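Local structure of IAA acetyltransferase (Bacillus cereus ATCC 14579, 1Y9K) at residues A[22-27]-A[64-69]; A[38-43]-A[50-55]; A[102-107]-A[143-148]; A[118-123]-A[147-152]. The protein probably transfers an acetyl group from acetyl-coenzyme A to an amine, as a member of the GNAT family of N-acetyltransferases. One frame throughout, in Å; residues are numbered along the deposited sequence.

In the fold
All four contacts belong to one mixed sheet of the GNAT fold and to the helices around it. Interaction 2 is the most buried. It joins two strands of a hairpin through regular backbone bonds and two tyrosine rings. Interaction 1 is partly buried and lays the end of helix 17-23 on strand 61-69, next to the hairpin. It has no hydrogen bond between its segments. Interactions 3 and 4 lie across the chain's centre from interaction 2 and share Ile147 and Arg148 of strand 141-152. In interaction 3 a loop asparagine holds a bend where strand pairing ends. Interaction 4 lies at the surface and contains a beta bulge. Its Phe118 touches Ile64 of segment 64-69.

Interaction 1: residues A[22-27]-A[64-69]; sequences LADPSE and IMNIAV
Ala23, at the end of helix 17-23, and Asp24 just after it rest on Asn66 and Ala68 of strand 61-69, a central strand of the GNAT fold. The tight part is around Asn66. The CB of Ala23 lies 3.2 Å from Asn66 OD1 and 3.4 Å from Ile67 O. The CB of Asp24 packs against Asn66 ND2 at 3.4 Å. Asn66 is turned with CG anti to its backbone N (chi1 -166°), and this carries the amide out from the strand to the helix end. Its ND2 is bonded to Tyr33 OH and Leu20 O. Asp24 is also held by tyrosines, with OD1 on Tyr132 OH and OD2 on Tyr33 OH.

The methyl packing beside this is looser. The CB atoms of Ala23 and Ala68 meet at 4.0 Å, and Leu22 CB is 4.5 Å from Ala68 CB. Leu22 stands at the more exposed edge, yet it makes one close point there, with CD2 3.2 Å from Val69 O. Ile67 points the other way and packs on Leu82 and Leu83 of helix 78-92. No hydrogen bond joins the two segments. The contact buries Asn66 OD1 without a hydrogen-bond partner in the model, and the Ala23 methyl covers this oxygen.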
# COMPACT_ATOMS: atom_id res chain seq x y z
N LEU A 22 -7.62 -7.43 0.74
CA LEU A 22 -8.32 -6.55 -0.18
C LEU A 22 -7.36 -6.00 -1.22
O LEU A 22 -7.70 -5.91 -2.41
CB LEU A 22 -8.99 -5.43 0.61
CG LEU A 22 -10.06 -4.54 -0.02
CD1 LEU A 22 -11.14 -5.33 -0.75
CD2 LEU A 22 -10.66 -3.69 1.09
N ALA A 23 -6.14 -5.67 -0.79
CA ALA A 23 -5.12 -5.12 -1.67
C ALA A 23 -4.23 -6.21 -2.25
O ALA A 23 -3.67 -6.04 -3.34
CB ALA A 23 -4.28 -4.09 -0.93
N ASP A 24 -4.09 -7.33 -1.53
CA ASP A 24 -3.19 -8.41 -1.94
C ASP A 24 -3.85 -9.77 -1.71
O ASP A 24 -3.88 -10.27 -0.58
CB ASP A 24 -1.87 -8.29 -1.18
CG ASP A 24 -0.82 -9.27 -1.66
OD1 ASP A 24 -1.12 -10.19 -2.43
OD2 ASP A 24 0.34 -9.12 -1.24
N PRO A 25 -4.38 -10.38 -2.79
CA PRO A 25 -5.20 -11.60 -2.75
C PRO A 25 -4.55 -12.85 -2.15
O PRO A 25 -5.25 -13.80 -1.85
CB PRO A 25 -5.54 -11.86 -4.23
CG PRO A 25 -5.37 -10.54 -4.89
CD PRO A 25 -4.23 -9.89 -4.18
N SER A 26 -3.24 -12.84 -1.97
CA SER A 26 -2.55 -14.03 -1.47
C SER A 26 -2.06 -13.87 -0.02
O SER A 26 -1.38 -12.89 0.32
CB SER A 26 -1.42 -14.43 -2.41
OG SER A 26 -0.34 -15.04 -1.72
N GLU A 27 -2.41 -14.83 0.82
CA GLU A 27 -1.99 -14.84 2.22
C GLU A 27 -0.51 -15.16 2.38
O GLU A 27 0.12 -14.73 3.35
CB GLU A 27 -2.84 -15.81 3.03
CG GLU A 27 -4.15 -15.21 3.51
CD GLU A 27 -4.89 -16.09 4.52
OE1 GLU A 27 -4.24 -16.63 5.45
OE2 GLU A 27 -6.12 -16.22 4.38
N ILE A 64 5.86 1.01 0.39
CA ILE A 64 4.50 0.64 0.80
C ILE A 64 4.09 -0.65 0.09
O ILE A 64 3.74 -0.64 -1.09
CB ILE A 64 3.48 1.76 0.54
CG1 ILE A 64 3.94 3.05 1.25
CG2 ILE A 64 2.12 1.34 1.06
CD1 ILE A 64 3.28 4.33 0.75
N MSE A 65 4.18 -1.77 0.81
CA MSE A 65 3.97 -3.10 0.22
C MSE A 65 2.51 -3.45 0.08
O MSE A 65 2.12 -4.32 -0.71
CB MSE A 65 4.65 -4.18 1.06
CG MSE A 65 6.19 -4.10 1.11
SE MSE A 65 6.99 -4.01 -0.51
CE MSE A 65 6.46 -5.54 -1.26
N ASN A 66 1.69 -2.77 0.87
CA ASN A 66 0.26 -2.99 0.91
C ASN A 66 -0.35 -1.77 1.54
O ASN A 66 0.16 -1.26 2.54
CB ASN A 66 -0.07 -4.25 1.74
CG ASN A 66 -1.50 -4.72 1.55
OD1 ASN A 66 -2.45 -3.94 1.68
ND2 ASN A 66 -1.67 -6.01 1.28
N ILE A 67 -1.41 -1.27 0.92
CA ILE A 67 -2.22 -0.20 1.48
C ILE A 67 -3.68 -0.52 1.12
O ILE A 67 -3.98 -0.85 -0.02
CB ILE A 67 -1.75 1.21 1.03
CG1 ILE A 67 -2.64 2.31 1.63
CG2 ILE A 67 -1.66 1.32 -0.50
CD1 ILE A 67 -1.95 3.66 1.72
N ALA A 68 -4.57 -0.46 2.12
CA ALA A 68 -5.96 -0.87 1.92
C ALA A 68 -6.89 -0.08 2.80
O ALA A 68 -6.55 0.24 3.94
CB ALA A 68 -6.13 -2.38 2.20
N VAL A 69 -8.05 0.24 2.24
CA VAL A 69 -9.13 0.93 2.92
C VAL A 69 -10.38 0.05 2.76
O VAL A 69 -10.57 -0.58 1.71
CB VAL A 69 -9.36 2.35 2.33
CG1 VAL A 69 -10.60 3.03 2.92
CG2 VAL A 69 -8.11 3.23 2.55

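Interaction 2: residues A[38-43]-A[50-55]; sequences LTYVAK and GVYVLL
The rings of Tyr40 and Tyr52 lie nearly parallel, with planes at 14°, but strongly offset, with little ring-on-ring overlap. Their centroids are 4.9 Å apart. Over one face of the Tyr40 ring, offset toward the rim, sits Tyr52 OH, 3.4 Å above the plane. Over one face of the Tyr52 ring lies Tyr40 CB, 3.9 Å from the centroid, in a CH-pi contact. The closest ring atoms are Tyr40 CD1 and Tyr52 CE1, at 3.4 Å. The two side chains leave their strands differently. Tyr52 CG stands between its backbone N and carbonyl carbon (chi1 75°), while Tyr40 CG is anti to its carbonyl carbon (chi1 -58°). The Tyr52 ring is thereby swung over toward Tyr40.

Behind the rings, strands 38-43 and 48-56 form an antiparallel hairpin. Leu38 with Leu54 and Tyr40 with Tyr52 are hydrogen-bonded pairs, and each exchanges two bonds. Tyr40 N binds Tyr52 O at 2.9 Å. At Ala42 and Gly50 the pairing is less regular. Ala42 N approaches Gly50 O from above the carbonyl plane, at 2.8 Å, and the return bond from Gly50 N to Ala42 O is weak. The opposite face of the sheet carries Thr39, Val41, Val51 and Val53. There Thr39 CG2 meets Val51 CG2 at 3.7 Å.

Helix 78-92 covers the tyrosine face. Tyr52 OH is hydrogen-bonded to His85 ND1 and Thr89 OG1. The buried phenol oxygen thus has polar partners on the helix, and these bonds probably help to hold it over the Tyr40 ring.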
# COMPACT_ATOMS: atom_id res chain seq x y z
N LEU A 38 6.73 -3.11 8.75
CA LEU A 38 6.05 -2.37 9.81
C LEU A 38 4.63 -2.07 9.37
O LEU A 38 4.42 -1.44 8.33
CB LEU A 38 6.79 -1.06 10.12
CG LEU A 38 8.31 -1.06 10.33
CD1 LEU A 38 8.90 0.34 10.15
CD2 LEU A 38 8.69 -1.63 11.68
N THR A 39 3.67 -2.50 10.18
CA THR A 39 2.25 -2.37 9.85
C THR A 39 1.57 -1.31 10.71
O THR A 39 1.67 -1.33 11.93
CB THR A 39 1.52 -3.71 10.01
OG1 THR A 39 2.25 -4.75 9.34
CG2 THR A 39 0.12 -3.64 9.43
N TYR A 40 0.87 -0.39 10.05
CA TYR A 40 0.09 0.63 10.73
C TYR A 40 -1.38 0.50 10.33
O TYR A 40 -1.68 0.23 9.17
CB TYR A 40 0.62 2.04 10.40
CG TYR A 40 2.08 2.22 10.76
CD1 TYR A 40 3.09 1.57 10.03
CD2 TYR A 40 2.46 3.03 11.83
CE1 TYR A 40 4.43 1.72 10.35
CE2 TYR A 40 3.81 3.19 12.17
CZ TYR A 40 4.79 2.52 11.42
OH TYR A 40 6.13 2.65 11.74
N VAL A 41 -2.29 0.66 11.29
CA VAL A 41 -3.72 0.59 10.97
C VAL A 41 -4.45 1.91 11.21
O VAL A 41 -4.03 2.71 12.03
CB VAL A 41 -4.45 -0.59 11.70
CG1 VAL A 41 -3.84 -1.92 11.30
CG2 VAL A 41 -4.45 -0.40 13.23
N ALA A 42 -5.52 2.13 10.44
CA ALA A 42 -6.43 3.25 10.66
C ALA A 42 -7.70 2.75 11.34
O ALA A 42 -8.28 1.74 10.93
CB ALA A 42 -6.75 3.93 9.34
N LYS A 43 -8.13 3.46 12.39
CA LYS A 43 -9.35 3.12 13.11
C LYS A 43 -10.36 4.27 13.07
O LYS A 43 -9.98 5.43 13.22
CB LYS A 43 -9.04 2.76 14.56
CG LYS A 43 -7.92 1.75 14.72
CD LYS A 43 -7.87 1.20 16.13
CE LYS A 43 -6.64 0.32 16.29
NZ LYS A 43 -6.81 -0.69 17.37
N GLY A 50 -8.56 0.81 7.73
CA GLY A 50 -7.46 1.12 6.84
C GLY A 50 -6.18 0.47 7.35
O GLY A 50 -6.07 0.14 8.54
N VAL A 51 -5.23 0.26 6.46
CA VAL A 51 -3.96 -0.34 6.82
C VAL A 51 -2.91 0.05 5.79
O VAL A 51 -3.25 0.42 4.67
CB VAL A 51 -4.08 -1.89 6.96
CG1 VAL A 51 -4.50 -2.55 5.62
CG2 VAL A 51 -2.80 -2.50 7.52
N TYR A 52 -1.64 0.02 6.21
CA TYR A 52 -0.50 0.01 5.30
C TYR A 52 0.69 -0.73 5.94
O TYR A 52 0.82 -0.79 7.16
CB TYR A 52 -0.13 1.42 4.82
CG TYR A 52 0.59 2.31 5.82
CD1 TYR A 52 1.96 2.18 6.06
CD2 TYR A 52 -0.10 3.33 6.51
CE1 TYR A 52 2.63 3.01 6.97
CE2 TYR A 52 0.55 4.17 7.41
CZ TYR A 52 1.92 4.00 7.63
OH TYR A 52 2.57 4.81 8.52
N VAL A 53 1.54 -1.30 5.09
CA VAL A 53 2.75 -2.00 5.52
C VAL A 53 3.93 -1.33 4.81
O VAL A 53 3.94 -1.21 3.58
CB VAL A 53 2.70 -3.53 5.18
CG1 VAL A 53 3.96 -4.26 5.64
CG2 VAL A 53 1.48 -4.18 5.78
N LEU A 54 4.90 -0.89 5.62
CA LEU A 54 6.17 -0.36 5.14
C LEU A 54 7.24 -1.43 5.22
O LEU A 54 7.33 -2.13 6.22
CB LEU A 54 6.60 0.85 5.97
CG LEU A 54 5.87 2.15 5.65
CD1 LEU A 54 6.34 3.26 6.57
CD2 LEU A 54 6.09 2.53 4.20
N LEU A 55 8.03 -1.58 4.16
CA LEU A 55 9.17 -2.48 4.17
C LEU A 55 10.43 -1.72 3.76
O LEU A 55 10.40 -0.95 2.80
CB LEU A 55 8.94 -3.66 3.24
CG LEU A 55 9.98 -4.79 3.17
CD1 LEU A 55 10.04 -5.56 4.48
CD2 LEU A 55 9.70 -5.73 2.00

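Interaction 3: residues A[102-107]-A[143-148]; sequences TGNSSV and CRDMIR
Asn104 reaches from the end of strand 97-103 into the bend at Cys143 to Asp145. Its CB lies 4.0 Å from Asp145 O and also near Ile147 CD1. A chi1 of 57° tucks CG over its own backbone and turns the amide toward the bend. At the tip, OD1 accepts two backbone N-H groups. Arg144 N lies 2.8 Å from Asn104 OD1, in the plane of the amide carbonyl and on a lone pair. Asp145 N is also 2.8 Å from Asn104 OD1. Its bond is almost straight (178°), but the donor is tilted 32° from that plane. ND2 gives a bond to Val142 O. The backbone completes the grip, since Asn104 N binds Asp145 O at 3.0 Å.

Ser105 OG touches Cys143 CB at 3.1 Å and is hydrogen-bonded to Glu138. Met146, a selenomethionine, folds its chain back so that SE lies against the Thr102 backbone. Thr102 N bonds to Ile147 O, and Ile147 N returns a bond of 2.7 Å to Thr102 O.

Strand pairing ends at Gly103. Beyond it one backbone bond and the Asn104 side chain hold the bend. A type I turn from Gly103 to Ser106 then leads into helix 107-115. This is the strand-to-helix passage that follows the fifth core strand in the GNAT fold.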
# COMPACT_ATOMS: atom_id res chain seq x y z
N THR A 102 1.62 -0.34 -7.92
CA THR A 102 0.21 -0.64 -8.13
C THR A 102 0.01 -1.17 -9.55
O THR A 102 0.84 -0.94 -10.42
CB THR A 102 -0.69 0.57 -7.84
OG1 THR A 102 -2.00 0.10 -7.52
CG2 THR A 102 -0.78 1.53 -9.03
N GLY A 103 -1.08 -1.91 -9.76
CA GLY A 103 -1.42 -2.47 -11.07
C GLY A 103 -1.71 -1.42 -12.13
O GLY A 103 -2.13 -0.30 -11.82
N ASN A 104 -1.48 -1.79 -13.39
CA ASN A 104 -1.75 -0.91 -14.52
C ASN A 104 -3.22 -0.48 -14.59
O ASN A 104 -3.56 0.61 -15.05
CB ASN A 104 -1.31 -1.56 -15.84
CG ASN A 104 -1.98 -2.92 -16.09
OD1 ASN A 104 -1.61 -3.91 -15.48
ND2 ASN A 104 -2.94 -2.95 -17.00
N SER A 105 -4.07 -1.37 -14.10
CA SER A 105 -5.50 -1.16 -14.05
C SER A 105 -5.94 -0.27 -12.88
O SER A 105 -7.07 0.20 -12.87
CB SER A 105 -6.21 -2.51 -14.00
OG SER A 105 -5.85 -3.22 -12.83
N SER A 106 -5.07 -0.06 -11.89
CA SER A 106 -5.45 0.67 -10.67
C SER A 106 -5.32 2.17 -10.87
O SER A 106 -4.55 2.85 -10.19
CB SER A 106 -4.62 0.23 -9.47
OG SER A 106 -4.65 -1.17 -9.32
N VAL A 107 -6.12 2.69 -11.80
CA VAL A 107 -5.97 4.07 -12.27
C VAL A 107 -6.30 5.12 -11.21
O VAL A 107 -5.66 6.17 -11.16
CB VAL A 107 -6.77 4.31 -13.58
CG1 VAL A 107 -6.65 5.76 -14.00
CG2 VAL A 107 -6.24 3.41 -14.69
N CYS A 143 -5.35 -6.44 -14.78
CA CYS A 143 -4.25 -6.04 -13.92
C CYS A 143 -3.12 -7.01 -14.18
O CYS A 143 -3.09 -8.11 -13.63
CB CYS A 143 -4.69 -6.12 -12.47
SG CYS A 143 -3.51 -5.41 -11.34
N ARG A 144 -2.19 -6.57 -15.02
CA ARG A 144 -1.17 -7.42 -15.59
C ARG A 144 0.23 -7.03 -15.11
O ARG A 144 1.05 -7.88 -14.77
CB ARG A 144 -1.28 -7.29 -17.12
CG ARG A 144 -0.27 -8.03 -17.97
CD ARG A 144 -0.54 -7.69 -19.44
NE ARG A 144 -1.96 -7.81 -19.76
CZ ARG A 144 -2.58 -7.27 -20.80
NH1 ARG A 144 -1.91 -6.53 -21.69
NH2 ARG A 144 -3.88 -7.47 -20.96
N ASP A 145 0.50 -5.73 -15.08
CA ASP A 145 1.83 -5.19 -14.80
C ASP A 145 1.82 -4.33 -13.55
O ASP A 145 0.82 -3.67 -13.26
CB ASP A 145 2.28 -4.34 -15.99
CG ASP A 145 2.15 -5.05 -17.32
OD1 ASP A 145 2.59 -6.21 -17.43
OD2 ASP A 145 1.61 -4.46 -18.28
N MSE A 146 2.94 -4.32 -12.81
CA MSE A 146 3.10 -3.42 -11.67
C MSE A 146 3.75 -2.12 -12.11
O MSE A 146 4.89 -2.10 -12.59
CB MSE A 146 3.90 -4.09 -10.54
CG MSE A 146 3.88 -3.38 -9.18
SE MSE A 146 2.27 -3.43 -8.31
CE MSE A 146 2.57 -4.78 -7.16
N ILE A 147 3.02 -1.03 -11.96
CA ILE A 147 3.57 0.30 -12.18
C ILE A 147 4.29 0.72 -10.90
O ILE A 147 3.72 0.65 -9.79
CB ILE A 147 2.48 1.34 -12.58
CG1 ILE A 147 1.62 0.85 -13.77
CG2 ILE A 147 3.09 2.72 -12.84
CD1 ILE A 147 2.38 0.33 -14.96
N ARG A 148 5.54 1.15 -11.05
CA ARG A 148 6.41 1.48 -9.92
C ARG A 148 6.50 2.99 -9.79
O ARG A 148 6.73 3.70 -10.79
CB ARG A 148 7.81 0.89 -10.12
CG ARG A 148 7.87 -0.62 -10.41
CD ARG A 148 7.61 -1.43 -9.16
NE ARG A 148 8.69 -1.26 -8.18
CZ ARG A 148 8.58 -1.51 -6.88
NH1 ARG A 148 7.43 -1.94 -6.37
NH2 ARG A 148 9.64 -1.33 -6.07

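Interaction 4: residues A[118-123]-A[147-152]; sequences FRIFSI and IRLAME
Two residues, Phe121 and Ser122, stand opposite the single Arg148: a classic beta bulge in strand 119-124 against strand 141-152. Phe121 N binds Arg148 O at 2.9 Å, and Arg148 N binds Ser122 O at 2.7 Å. Before the bulge, Arg119 and Ala150 exchange two bonds as an ordinary antiparallel hydrogen-bonded pair.

At the bulge the Phe121 ring lies alongside Arg148. A chi1 of 74° folds the ring back toward strand 141-152. Arg148 CB is over one face, 4.1 Å from the Phe121 centroid, in a CH-pi contact. Arg119 O and Leu149 C are at the edge, in the ring plane. Ala150 CB touches Phe121 CE2 at 3.6 Å. The guanidinium group is steeply inclined to the ring, and its NH1 forms a salt bridge with Glu63.

The side chains of Ile120, Ile123, Ile147 and Leu149 share the other face of the sheet. Ile120 CG2 meets Ile147 CG2 at 3.4 Å, and Ile120 CG1 meets Leu149 CD2 at 3.7 Å. Helix 107-115 packs on this side through Leu110 and Tyr113.

At the far end, the selenomethionine Met151 lies over one face of the Phe118 ring. Its SE is 4.4 Å from the centroid and only 15° off the ring normal, a Met-aromatic contact. Its CB lies over the same face. The N-to-C directions of segments 119-123 and 147-152 differ by 130°, well short of straight antiparallel. They pair as the last two strands of the GNAT core do, here with a helix and a short strand in the connection between them.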
# COMPACT_ATOMS: atom_id res chain seq x y z
N PHE A 118 4.15 11.07 -5.47
CA PHE A 118 4.81 9.94 -6.13
C PHE A 118 4.94 10.14 -7.64
O PHE A 118 4.03 10.65 -8.30
CB PHE A 118 4.08 8.64 -5.82
CG PHE A 118 4.27 8.15 -4.41
CD1 PHE A 118 3.36 8.51 -3.40
CD2 PHE A 118 5.35 7.34 -4.07
CE1 PHE A 118 3.54 8.06 -2.09
CE2 PHE A 118 5.53 6.89 -2.76
CZ PHE A 118 4.62 7.25 -1.77
N ARG A 119 6.09 9.75 -8.19
CA ARG A 119 6.30 9.83 -9.61
C ARG A 119 6.49 8.43 -10.21
O ARG A 119 7.23 7.61 -9.65
CB ARG A 119 7.50 10.72 -9.91
CG ARG A 119 7.66 11.06 -11.39
CD ARG A 119 8.95 11.77 -11.62
NE ARG A 119 9.14 12.13 -13.02
CZ ARG A 119 10.20 12.78 -13.48
NH1 ARG A 119 11.17 13.11 -12.65
NH2 ARG A 119 10.31 13.07 -14.77
N ILE A 120 5.82 8.16 -11.33
CA ILE A 120 5.93 6.88 -12.01
C ILE A 120 7.29 6.81 -12.69
O ILE A 120 7.67 7.73 -13.41
CB ILE A 120 4.80 6.69 -13.08
CG1 ILE A 120 3.40 6.76 -12.45
CG2 ILE A 120 4.96 5.38 -13.84
CD1 ILE A 120 2.29 7.18 -13.47
N PHE A 121 8.03 5.72 -12.46
CA PHE A 121 9.39 5.59 -13.00
C PHE A 121 9.68 4.27 -13.73
O PHE A 121 10.64 4.19 -14.46
CB PHE A 121 10.46 5.87 -11.92
CG PHE A 121 10.63 4.76 -10.91
CD1 PHE A 121 11.60 3.77 -11.09
CD2 PHE A 121 9.84 4.71 -9.76
CE1 PHE A 121 11.76 2.74 -10.16
CE2 PHE A 121 10.01 3.69 -8.82
CZ PHE A 121 10.97 2.70 -9.02
N SER A 122 8.83 3.27 -13.56
CA SER A 122 9.14 1.92 -14.04
C SER A 122 7.92 0.99 -14.05
O SER A 122 6.93 1.24 -13.37
CB SER A 122 10.22 1.30 -13.14
OG SER A 122 11.05 0.44 -13.91
N ILE A 123 8.03 -0.08 -14.83
CA ILE A 123 6.98 -1.10 -15.00
C ILE A 123 7.60 -2.50 -14.82
O ILE A 123 8.52 -2.85 -15.56
CB ILE A 123 6.33 -1.02 -16.41
CG1 ILE A 123 5.82 0.39 -16.71
CG2 ILE A 123 5.19 -2.03 -16.55
CD1 ILE A 123 5.94 0.80 -18.17
N ILE A 147 3.02 -1.03 -11.96
CA ILE A 147 3.57 0.30 -12.18
C ILE A 147 4.29 0.72 -10.90
O ILE A 147 3.72 0.65 -9.79
CB ILE A 147 2.48 1.34 -12.58
CG1 ILE A 147 1.62 0.85 -13.77
CG2 ILE A 147 3.09 2.72 -12.84
CD1 ILE A 147 2.38 0.33 -14.96
N ARG A 148 5.54 1.15 -11.05
CA ARG A 148 6.41 1.48 -9.92
C ARG A 148 6.50 2.99 -9.79
O ARG A 148 6.73 3.70 -10.79
CB ARG A 148 7.81 0.89 -10.12
CG ARG A 148 7.87 -0.62 -10.41
CD ARG A 148 7.61 -1.43 -9.16
NE ARG A 148 8.69 -1.26 -8.18
CZ ARG A 148 8.58 -1.51 -6.88
NH1 ARG A 148 7.43 -1.94 -6.37
NH2 ARG A 148 9.64 -1.33 -6.07
N LEU A 149 6.30 3.48 -8.57
CA LEU A 149 6.34 4.91 -8.30
C LEU A 149 7.27 5.18 -7.13
O LEU A 149 7.48 4.32 -6.26
CB LEU A 149 4.93 5.48 -8.01
CG LEU A 149 3.76 5.38 -9.00
CD1 LEU A 149 2.95 4.08 -8.82
CD2 LEU A 149 2.84 6.58 -8.82
N ALA A 150 7.83 6.39 -7.10
CA ALA A 150 8.79 6.74 -6.06
C ALA A 150 8.70 8.20 -5.69
O ALA A 150 8.25 9.05 -6.46
CB ALA A 150 10.20 6.39 -6.49
N MSE A 151 9.14 8.48 -4.48
CA MSE A 151 9.09 9.79 -3.90
C MSE A 151 10.42 10.02 -3.15
O MSE A 151 10.87 9.16 -2.37
CB MSE A 151 7.93 9.82 -2.91
CG MSE A 151 7.47 11.19 -2.53
SE MSE A 151 6.37 11.12 -1.11
CE MSE A 151 5.80 12.80 -1.11
N GLU A 152 11.05 11.16 -3.40
CA GLU A 152 12.20 11.56 -2.60
C GLU A 152 11.71 12.27 -1.34
O GLU A 152 10.88 13.17 -1.42
CB GLU A 152 13.20 12.38 -3.41
CG GLU A 152 14.41 11.55 -3.86
CD GLU A 152 14.84 11.77 -5.31
OE1 GLU A 152 14.79 12.92 -5.81
OE2 GLU A 152 15.26 10.78 -5.96